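Long-range contacts in 182aa long hypothetical protein (Pyrococcus horikoshii, PDB 2GAN), which is a putative acetyltransferase of the GNAT family, probably transferring an acetyl group from acetyl-CoA to a substrate not yet identified: residues Q64-L69 against I109-V114; I82-K87 against E129-R134; Y86-E91 against M102-G107. All blocks are in the same frame, centred on the assembly; numbering follows the deposited sequence.

Contact 1. Residues Q64-L69 against I109-V114; sequences QEFDEL and IEFFVV. With SO4 (sulfate ion), chain D.
E65, F66 and L69 reach toward E110 and F111 across a wide backbone gap, 8.9 Å between the F66 and E110 CA atoms, because strand 78-85 lies between strands 68-74 and 106-114 in the sheet. Side chains must therefore span the distance. F66 brings CE1 over one face of the F111 ring, offset toward its rim, and its CZ rests on F111 CB at 3.6 Å. The two ring planes are inclined at 54°, an oblique aromatic pair. L69 adds a methyl to the same cluster, CD1 lying 3.8 Å from F111 CD1. At its CE2 edge the F66 ring meets E110 OE1, which lies near the ring plane, 3.3 Å from CE2. E110 OE1 also comes within 2.5 Å of E65 OE1, the carboxylates turned 45° from each other. E65 extends fully from a CG anti to its backbone N, which carries the acid far enough to reach E110, and R61 lies near both acids in long, weak ion pairs. The backbone at F111 is unusual too: its phi is positive, 54°, and its N donates to O4 of a sulfate, probably from the crystallisation liquor, at 2.8 Å; R61 binds the same ion. A distorted strand 106-114 is consistent with the bulged central strand of the GNAT fold, whose amide in relatives faces acetyl-CoA.

Contact 2. Residues I82-K87 against E129-R134; sequences IALVYK and EFAVKR
L84 divides its two methyls between neighbouring turns of helix 123-137, and I82 adds a third methyl beside them. The CG of L84 is anti to the carbonyl carbon (chi1 -54°), and the fork beyond it sends CD2 to A131 CB at 3.8 Å and CD1 to R134 CG at 3.4 Å. I82 stretches out along CG1 until its CD1 stands 3.3 Å from A131 CB, tighter than usual carbon contact. The small A131 is thus covered by both residues; the axes of strand 82-85 and helix 129-134 come to 9.2 Å and run nearly parallel, 15° apart. The stem of R134 passes obliquely across the CD1 methyl of L84, and the bend at chi2 (58°) carries the guanidinium off the leucine toward E68. R134 NH2 is 4.3 Å from Y86 OH, not bonded to it; both groups turn instead to the carboxylate of E68, R134 by a salt bridge and Y86 by a hydrogen bond. One acid oxygen, E68 OE1, thereby joins the strand's end to the helix. K87 NZ gives Y86 OH a weak hydrogen bond. Replacing L84 with an alanine would probably open a gap against A131 and leave the stem of R134 without its apolar support. Around this patch, Y70 of strand 68-74 touches I82, L84 and R134 and meets F130 edge-to-face, while I109 of strand 106-114 packs on L84. A83 and V85 point to the other side of the sheet, and V132, on the far side of the helix, packs on F176 of the second subunit.

Contact 3. Residues Y86-E91 against M102-G107; sequences YKRIKE and MNEKVG
I89 with V106, and K90 with M102, draw together the two ends of the long connection between the antiparallel neighbours 78-85 and 106-114, the third and fourth strands of the central sheet. Where the strands part, Y86 lays CB over the backbone of the opposite strand, 4.2 Å from V106 O, while the ring carries OH off to a hydrogen bond with E68. With CG1 anti to the carbonyl carbon (chi1 -68°), I89 brings CD1 to 3.6 Å from V106 O, and V97 of the same connection touches both I89 and M102. K90, in a short 3-10 segment, crosses M102, a selenomethionine in the model, at about a right angle. K90 CB is 4.0 Å from M102 CB, and M102 SE lies near K90 CA and K90 CG, 4.2 Å from each. Beyond them the returning chain makes a type I beta turn from N103 to V106, and an Asx turn overlaps it: N103 OD1 accepts the N-H of K105 in the carbonyl plane, K105 N to N103 OD1 2.7 Å. This turn holds E104 opposite R88. The guanidinium and carboxylate planes are nearly parallel (8°) but displaced, and the oxygen approaches the guanidinium obliquely. R88 NH2 is 2.8 Å from E104 OE1 in a salt bridge whose hydrogen bond is weak because it is strongly bent, 124° at the hydrogen. R88 reaches there by doubling back through bends at chi2 and chi3, since its CB points away from the turn. E104 OE2 also has a second cationic mate, K140, at the loop before strand 141-146.

Overall arrangement
Following the chain from its N terminus, helix 47-65 leads into strand 68-74, whose start joins strand 106-114 in contact 1 and closes a loop spanning strand 78-85. Contact 3 lies wholly within that loop, fastening the ends of the excursion between strands 78-85 and 106-114. Contact 2 overlaps contact 3 at Y86 and K87, but runs on to helix 123-137, so that it crosses contact 1 in sequence. E68 joins contacts 1 and 2. Together the three tie helix 123-137, three adjacent strands and a surface loop into one unit of the GNAT domain.

Contact 1. Residues Q64-L69 against I109-V114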
loop_
_atom_site.group_PDB
_atom_site.type_symbol
_atom_site.label_atom_id
_atom_site.label_comp_id
_atom_site.label_asym_id
_atom_site.label_seq_id
_atom_site.Cartn_x
_atom_site.Cartn_y
_atom_site.Cartn_z
ATOM N N GLN A 64 25.970 -7.901 10.079
ATOM C CA GLN A 64 26.462 -8.589 8.889
ATOM C C GLN A 64 25.916 -8.104 7.548
ATOM O O GLN A 64 26.669 -7.648 6.695
ATOM C CB GLN A 64 26.160 -10.077 9.015
ATOM C CG GLN A 64 26.490 -10.640 10.379
ATOM C CD GLN A 64 27.979 -10.733 10.625
ATOM O OE1 GLN A 64 28.436 -10.688 11.767
ATOM N NE2 GLN A 64 28.745 -10.876 9.554
ATOM N N GLU A 65 24.606 -8.215 7.365
ATOM C CA GLU A 65 23.969 -7.845 6.111
ATOM C C GLU A 65 24.308 -6.479 5.514
ATOM O O GLU A 65 24.780 -6.402 4.386
ATOM C CB GLU A 65 22.449 -8.008 6.246
ATOM C CG GLU A 65 21.655 -7.677 4.988
ATOM C CD GLU A 65 20.300 -8.362 4.963
ATOM O OE1 GLU A 65 19.353 -7.814 4.358
ATOM O OE2 GLU A 65 20.186 -9.468 5.541
ATOM N N PHE A 66 24.083 -5.404 6.257
ATOM C CA PHE A 66 24.356 -4.057 5.741
ATOM C C PHE A 66 25.843 -3.760 5.505
ATOM O O PHE A 66 26.676 -3.956 6.392
ATOM C CB PHE A 66 23.767 -3.011 6.697
ATOM C CG PHE A 66 22.266 -3.092 6.846
ATOM C CD1 PHE A 66 21.623 -2.404 7.871
ATOM C CD2 PHE A 66 21.494 -3.847 5.960
ATOM C CE1 PHE A 66 20.237 -2.466 8.020
ATOM C CE2 PHE A 66 20.103 -3.915 6.097
ATOM C CZ PHE A 66 19.476 -3.222 7.127
ATOM N N ASP A 67 26.181 -3.295 4.305
ATOM C CA ASP A 67 27.572 -2.957 3.992
ATOM C C ASP A 67 27.793 -1.465 4.267
ATOM O O ASP A 67 28.905 -1.036 4.591
ATOM C CB ASP A 67 27.898 -3.297 2.532
ATOM C CG ASP A 67 27.933 -4.803 2.274
ATOM O OD1 ASP A 67 28.586 -5.536 3.055
ATOM O OD2 ASP A 67 27.314 -5.256 1.289
ATOM N N GLU A 68 26.716 -0.688 4.136
ATOM C CA GLU A 68 26.727 0.744 4.403
ATOM C C GLU A 68 25.340 1.164 4.868
ATOM O O GLU A 68 24.336 0.808 4.246
ATOM C CB GLU A 68 27.111 1.532 3.152
ATOM C CG GLU A 68 28.500 1.224 2.651
ATOM C CD GLU A 68 28.939 2.128 1.507
ATOM O OE1 GLU A 68 30.071 1.941 1.024
ATOM O OE2 GLU A 68 28.170 3.015 1.087
ATOM N N LEU A 69 25.288 1.894 5.978
ATOM C CA LEU A 69 24.027 2.378 6.528
ATOM C C LEU A 69 24.033 3.902 6.534
ATOM O O LEU A 69 24.943 4.530 7.066
ATOM C CB LEU A 69 23.826 1.879 7.964
ATOM C CG LEU A 69 22.641 2.527 8.704
ATOM C CD1 LEU A 69 21.349 2.194 7.963
ATOM C CD2 LEU A 69 22.568 2.034 10.144
ATOM N N ILE A 109 19.329 -2.089 -2.244
ATOM C CA ILE A 109 18.902 -0.988 -1.397
ATOM C C ILE A 109 17.788 -1.548 -0.529
ATOM O O ILE A 109 16.917 -2.258 -1.022
ATOM C CB ILE A 109 18.344 0.191 -2.224
ATOM C CG1 ILE A 109 19.509 0.954 -2.875
ATOM C CG2 ILE A 109 17.490 1.106 -1.329
ATOM C CD1 ILE A 109 19.087 2.054 -3.836
ATOM N N GLU A 110 17.827 -1.252 0.762
ATOM C CA GLU A 110 16.802 -1.730 1.679
ATOM C C GLU A 110 16.831 -0.887 2.943
ATOM O O GLU A 110 17.585 0.092 3.029
ATOM C CB GLU A 110 17.020 -3.222 2.000
ATOM C CG GLU A 110 18.375 -3.599 2.586
ATOM C CD GLU A 110 18.653 -5.116 2.545
ATOM O OE1 GLU A 110 19.526 -5.582 3.301
ATOM O OE2 GLU A 110 18.013 -5.843 1.755
ATOM N N PHE A 111 15.989 -1.236 3.912
ATOM C CA PHE A 111 15.953 -0.496 5.170
ATOM C C PHE A 111 15.737 0.990 4.873
ATOM O O PHE A 111 16.351 1.856 5.499
ATOM C CB PHE A 111 17.280 -0.705 5.901
ATOM C CG PHE A 111 17.204 -0.495 7.378
ATOM C CD1 PHE A 111 17.905 0.539 7.981
ATOM C CD2 PHE A 111 16.493 -1.381 8.180
ATOM C CE1 PHE A 111 17.911 0.686 9.366
ATOM C CE2 PHE A 111 16.490 -1.248 9.562
ATOM C CZ PHE A 111 17.199 -0.218 10.159
ATOM N N PHE A 112 14.864 1.260 3.903
ATOM C CA PHE A 112 14.538 2.616 3.461
ATOM C C PHE A 112 13.249 3.072 4.122
ATOM O O PHE A 112 12.176 2.611 3.764
ATOM C CB PHE A 112 14.332 2.633 1.943
ATOM C CG PHE A 112 13.914 3.974 1.384
ATOM C CD1 PHE A 112 13.075 4.039 0.271
ATOM C CD2 PHE A 112 14.381 5.160 1.933
ATOM C CE1 PHE A 112 12.706 5.265 -0.291
ATOM C CE2 PHE A 112 14.017 6.398 1.378
ATOM C CZ PHE A 112 13.177 6.444 0.264
ATOM N N VAL A 113 13.348 3.992 5.069
ATOM C CA VAL A 113 12.152 4.461 5.729
ATOM C C VAL A 113 12.269 5.916 6.115
ATOM O O VAL A 113 13.344 6.505 6.034
ATOM C CB VAL A 113 11.858 3.621 6.991
ATOM C CG1 VAL A 113 12.507 4.266 8.209
ATOM C CG2 VAL A 113 10.366 3.466 7.161
ATOM N N VAL A 114 11.152 6.495 6.528
ATOM C CA VAL A 114 11.133 7.885 6.951
ATOM C C VAL A 114 10.223 8.017 8.165
ATOM O O VAL A 114 9.166 7.399 8.218
ATOM C CB VAL A 114 10.606 8.812 5.839
ATOM C CG1 VAL A 114 10.456 10.226 6.385
ATOM C CG2 VAL A 114 11.563 8.810 4.656
HETATM S S SO4 D . 13.574 -4.050 4.291
HETATM O O1 SO4 D . 12.750 -2.876 4.642
HETATM O O2 SO4 D . 13.469 -4.331 2.841
HETATM O O3 SO4 D . 13.084 -5.211 5.056
HETATM O O4 SO4 D . 14.981 -3.782 4.623
#

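Contact 2. Residues I82-K87 against E129-R134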
loop_
_atom_site.group_PDB
_atom_site.type_symbol
_atom_site.label_atom_id
_atom_site.label_comp_id
_atom_site.label_asym_id
_atom_site.label_seq_id
_atom_site.Cartn_x
_atom_site.Cartn_y
_atom_site.Cartn_z
ATOM N N ILE A 82 18.475 4.330 5.288
ATOM C CA ILE A 82 18.631 3.640 4.018
ATOM C C ILE A 82 19.957 2.869 4.053
ATOM O O ILE A 82 20.995 3.401 4.448
ATOM C CB ILE A 82 18.584 4.613 2.815
ATOM C CG1 ILE A 82 18.311 3.813 1.535
ATOM C CG2 ILE A 82 19.879 5.407 2.720
ATOM C CD1 ILE A 82 17.913 4.667 0.318
ATOM N N ALA A 83 19.890 1.608 3.647
ATOM C CA ALA A 83 21.032 0.708 3.666
ATOM C C ALA A 83 21.405 0.162 2.300
ATOM O O ALA A 83 20.545 -0.047 1.444
ATOM C CB ALA A 83 20.735 -0.463 4.611
ATOM N N LEU A 84 22.696 -0.087 2.108
ATOM C CA LEU A 84 23.192 -0.643 0.853
ATOM C C LEU A 84 23.875 -1.979 1.080
ATOM O O LEU A 84 24.638 -2.140 2.039
ATOM C CB LEU A 84 24.202 0.298 0.227
ATOM C CG LEU A 84 23.649 1.706 0.051
ATOM C CD1 LEU A 84 24.739 2.589 -0.547
ATOM C CD2 LEU A 84 22.408 1.663 -0.831
ATOM N N VAL A 85 23.599 -2.931 0.197
ATOM C CA VAL A 85 24.221 -4.241 0.268
ATOM C C VAL A 85 24.820 -4.503 -1.099
ATOM O O VAL A 85 24.103 -4.524 -2.099
ATOM C CB VAL A 85 23.211 -5.370 0.612
ATOM C CG1 VAL A 85 23.907 -6.719 0.553
ATOM C CG2 VAL A 85 22.646 -5.153 2.017
ATOM N N TYR A 86 26.137 -4.681 -1.143
ATOM C CA TYR A 86 26.823 -4.916 -2.413
ATOM C C TYR A 86 28.090 -5.786 -2.322
ATOM O O TYR A 86 28.653 -6.153 -3.349
ATOM C CB TYR A 86 27.156 -3.563 -3.055
ATOM C CG TYR A 86 28.053 -2.700 -2.201
ATOM C CD1 TYR A 86 29.441 -2.862 -2.226
ATOM C CD2 TYR A 86 27.512 -1.753 -1.329
ATOM C CE1 TYR A 86 30.269 -2.101 -1.398
ATOM C CE2 TYR A 86 28.330 -0.987 -0.498
ATOM C CZ TYR A 86 29.703 -1.167 -0.536
ATOM O OH TYR A 86 30.508 -0.414 0.281
ATOM N N LYS A 87 28.531 -6.126 -1.109
ATOM C CA LYS A 87 29.731 -6.955 -0.948
ATOM C C LYS A 87 29.438 -8.448 -1.049
ATOM O O LYS A 87 28.952 -9.064 -0.098
ATOM C CB LYS A 87 30.411 -6.703 0.394
ATOM C CG LYS A 87 30.914 -5.297 0.603
ATOM C CD LYS A 87 31.649 -5.187 1.929
ATOM C CE LYS A 87 31.831 -3.735 2.338
ATOM N NZ LYS A 87 32.513 -2.925 1.301
ATOM N N GLU A 129 17.958 9.129 -3.595
ATOM C CA GLU A 129 18.881 9.693 -4.574
ATOM C C GLU A 129 20.321 9.441 -4.141
ATOM O O GLU A 129 21.163 9.033 -4.938
ATOM C CB GLU A 129 18.650 11.202 -4.724
ATOM C CG GLU A 129 19.740 11.909 -5.529
ATOM C CD GLU A 129 19.532 13.415 -5.618
ATOM O OE1 GLU A 129 19.418 14.072 -4.552
ATOM O OE2 GLU A 129 19.490 13.936 -6.760
ATOM N N PHE A 130 20.611 9.694 -2.872
ATOM C CA PHE A 130 21.963 9.470 -2.373
ATOM C C PHE A 130 22.359 8.000 -2.544
ATOM O O PHE A 130 23.446 7.700 -3.016
ATOM C CB PHE A 130 22.053 9.867 -0.899
ATOM C CG PHE A 130 23.432 9.754 -0.321
ATOM C CD1 PHE A 130 23.898 8.541 0.166
ATOM C CD2 PHE A 130 24.272 10.862 -0.270
ATOM C CE1 PHE A 130 25.179 8.433 0.706
ATOM C CE2 PHE A 130 25.555 10.764 0.267
ATOM C CZ PHE A 130 26.008 9.542 0.754
ATOM N N ALA A 131 21.451 7.095 -2.177
ATOM C CA ALA A 131 21.688 5.660 -2.262
ATOM C C ALA A 131 21.908 5.175 -3.687
ATOM O O ALA A 131 22.803 4.374 -3.949
ATOM C CB ALA A 131 20.526 4.901 -1.629
ATOM N N VAL A 132 21.079 5.642 -4.609
ATOM C CA VAL A 132 21.222 5.232 -5.985
ATOM C C VAL A 132 22.583 5.669 -6.515
ATOM O O VAL A 132 23.287 4.883 -7.166
ATOM C CB VAL A 132 20.101 5.823 -6.844
ATOM C CG1 VAL A 132 20.423 5.645 -8.311
ATOM C CG2 VAL A 132 18.781 5.137 -6.496
ATOM N N LYS A 133 22.972 6.912 -6.232
ATOM C CA LYS A 133 24.272 7.410 -6.700
ATOM C C LYS A 133 25.450 6.703 -6.031
ATOM O O LYS A 133 26.452 6.404 -6.685
ATOM C CB LYS A 133 24.383 8.923 -6.490
ATOM C CG LYS A 133 23.847 9.722 -7.673
ATOM C CD LYS A 133 23.736 11.213 -7.381
ATOM C CE LYS A 133 22.991 11.922 -8.509
ATOM N NZ LYS A 133 22.510 13.271 -8.097
ATOM N N ARG A 134 25.335 6.428 -4.738
ATOM C CA ARG A 134 26.413 5.747 -4.045
ATOM C C ARG A 134 26.669 4.408 -4.736
ATOM O O ARG A 134 27.802 4.088 -5.078
ATOM C CB ARG A 134 26.049 5.534 -2.577
ATOM C CG ARG A 134 27.040 4.682 -1.799
ATOM C CD ARG A 134 28.440 5.265 -1.819
ATOM N NE ARG A 134 29.351 4.406 -1.069
ATOM C CZ ARG A 134 30.667 4.566 -1.020
ATOM N NH1 ARG A 134 31.246 5.556 -1.679
ATOM N NH2 ARG A 134 31.404 3.729 -0.315
#

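Contact 3. Residues Y86-E91 against M102-G107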
loop_
_atom_site.group_PDB
_atom_site.type_symbol
_atom_site.label_atom_id
_atom_site.label_comp_id
_atom_site.label_asym_id
_atom_site.label_seq_id
_atom_site.Cartn_x
_atom_site.Cartn_y
_atom_site.Cartn_z
ATOM N N TYR A 86 26.137 -4.681 -1.143
ATOM C CA TYR A 86 26.823 -4.916 -2.413
ATOM C C TYR A 86 28.090 -5.786 -2.322
ATOM O O TYR A 86 28.653 -6.153 -3.349
ATOM C CB TYR A 86 27.156 -3.563 -3.055
ATOM C CG TYR A 86 28.053 -2.700 -2.201
ATOM C CD1 TYR A 86 29.441 -2.862 -2.226
ATOM C CD2 TYR A 86 27.512 -1.753 -1.329
ATOM C CE1 TYR A 86 30.269 -2.101 -1.398
ATOM C CE2 TYR A 86 28.330 -0.987 -0.498
ATOM C CZ TYR A 86 29.703 -1.167 -0.536
ATOM O OH TYR A 86 30.508 -0.414 0.281
ATOM N N LYS A 87 28.531 -6.126 -1.109
ATOM C CA LYS A 87 29.731 -6.955 -0.948
ATOM C C LYS A 87 29.438 -8.448 -1.049
ATOM O O LYS A 87 28.952 -9.064 -0.098
ATOM C CB LYS A 87 30.411 -6.703 0.394
ATOM C CG LYS A 87 30.914 -5.297 0.603
ATOM C CD LYS A 87 31.649 -5.187 1.929
ATOM C CE LYS A 87 31.831 -3.735 2.338
ATOM N NZ LYS A 87 32.513 -2.925 1.301
ATOM N N ARG A 88 29.762 -9.020 -2.205
ATOM C CA ARG A 88 29.558 -10.437 -2.482
ATOM C C ARG A 88 28.135 -10.905 -2.176
ATOM O O ARG A 88 27.907 -11.688 -1.252
ATOM C CB ARG A 88 30.576 -11.279 -1.700
ATOM C CG ARG A 88 31.690 -11.900 -2.571
ATOM C CD ARG A 88 32.860 -10.950 -2.843
ATOM N NE ARG A 88 32.455 -9.709 -3.499
ATOM C CZ ARG A 88 31.926 -9.644 -4.715
ATOM N NH1 ARG A 88 31.738 -10.756 -5.417
ATOM N NH2 ARG A 88 31.569 -8.469 -5.220
ATOM N N ILE A 89 27.179 -10.434 -2.970
ATOM C CA ILE A 89 25.792 -10.819 -2.774
ATOM C C ILE A 89 25.621 -12.337 -2.783
ATOM O O ILE A 89 24.834 -12.881 -2.007
ATOM C CB ILE A 89 24.866 -10.219 -3.864
ATOM C CG1 ILE A 89 24.781 -8.700 -3.709
ATOM C CG2 ILE A 89 23.470 -10.806 -3.740
ATOM C CD1 ILE A 89 26.078 -7.988 -3.963
ATOM N N LYS A 90 26.363 -13.015 -3.656
ATOM C CA LYS A 90 26.281 -14.470 -3.775
ATOM C C LYS A 90 26.433 -15.201 -2.443
ATOM O O LYS A 90 25.988 -16.339 -2.312
ATOM C CB LYS A 90 27.343 -14.985 -4.760
ATOM C CG LYS A 90 27.231 -16.483 -5.066
ATOM C CD LYS A 90 28.373 -17.011 -5.940
ATOM C CE LYS A 90 28.327 -16.455 -7.362
ATOM N NZ LYS A 90 29.343 -17.112 -8.256
ATOM N N GLU A 91 27.054 -14.550 -1.460
ATOM C CA GLU A 91 27.257 -15.162 -0.151
ATOM C C GLU A 91 26.547 -14.427 0.985
ATOM O O GLU A 91 26.840 -14.660 2.154
ATOM C CB GLU A 91 28.756 -15.259 0.174
ATOM C CG GLU A 91 29.579 -16.085 -0.817
ATOM C CD GLU A 91 30.051 -15.267 -2.008
ATOM O OE1 GLU A 91 30.679 -15.843 -2.927
ATOM O OE2 GLU A 91 29.794 -14.041 -2.019
HETATM N N MSE A 102 22.844 -12.630 -8.343
HETATM C CA MSE A 102 24.077 -12.884 -7.615
HETATM C C MSE A 102 25.292 -12.631 -8.492
HETATM O O MSE A 102 26.058 -13.545 -8.768
HETATM C CB MSE A 102 24.107 -14.319 -7.086
HETATM C CG MSE A 102 23.011 -14.626 -6.086
HETATM SE SE MSE A 102 23.061 -16.473 -5.534
HETATM C CE MSE A 102 21.412 -16.551 -4.540
ATOM N N ASN A 103 25.469 -11.386 -8.927
ATOM C CA ASN A 103 26.610 -11.038 -9.766
ATOM C C ASN A 103 27.224 -9.697 -9.347
ATOM O O ASN A 103 26.606 -8.924 -8.616
ATOM C CB ASN A 103 26.195 -11.002 -11.237
ATOM C CG ASN A 103 25.367 -9.794 -11.573
ATOM O OD1 ASN A 103 25.859 -8.665 -11.566
ATOM N ND2 ASN A 103 24.098 -10.020 -11.868
ATOM N N GLU A 104 28.436 -9.434 -9.829
ATOM C CA GLU A 104 29.197 -8.230 -9.493
ATOM C C GLU A 104 28.537 -6.881 -9.763
ATOM O O GLU A 104 28.888 -5.892 -9.126
ATOM C CB GLU A 104 30.557 -8.273 -10.193
ATOM C CG GLU A 104 31.598 -7.301 -9.646
ATOM C CD GLU A 104 32.022 -7.621 -8.219
ATOM O OE1 GLU A 104 32.236 -8.811 -7.909
ATOM O OE2 GLU A 104 32.164 -6.680 -7.407
ATOM N N LYS A 105 27.601 -6.818 -10.704
ATOM C CA LYS A 105 26.946 -5.544 -10.976
ATOM C C LYS A 105 25.668 -5.323 -10.170
ATOM O O LYS A 105 24.944 -4.361 -10.414
ATOM C CB LYS A 105 26.637 -5.396 -12.468
ATOM C CG LYS A 105 27.865 -5.044 -13.303
ATOM C CD LYS A 105 27.489 -4.311 -14.585
ATOM C CE LYS A 105 26.905 -2.923 -14.305
ATOM N NZ LYS A 105 27.901 -1.950 -13.773
ATOM N N VAL A 106 25.392 -6.198 -9.208
ATOM C CA VAL A 106 24.183 -6.053 -8.397
ATOM C C VAL A 106 24.391 -5.239 -7.119
ATOM O O VAL A 106 25.336 -5.462 -6.361
ATOM C CB VAL A 106 23.574 -7.437 -8.016
ATOM C CG1 VAL A 106 22.393 -7.251 -7.084
ATOM C CG2 VAL A 106 23.111 -8.167 -9.271
ATOM N N GLY A 107 23.492 -4.285 -6.898
ATOM C CA GLY A 107 23.534 -3.450 -5.713
ATOM C C GLY A 107 22.152 -3.447 -5.080
ATOM O O GLY A 107 21.157 -3.170 -5.753
#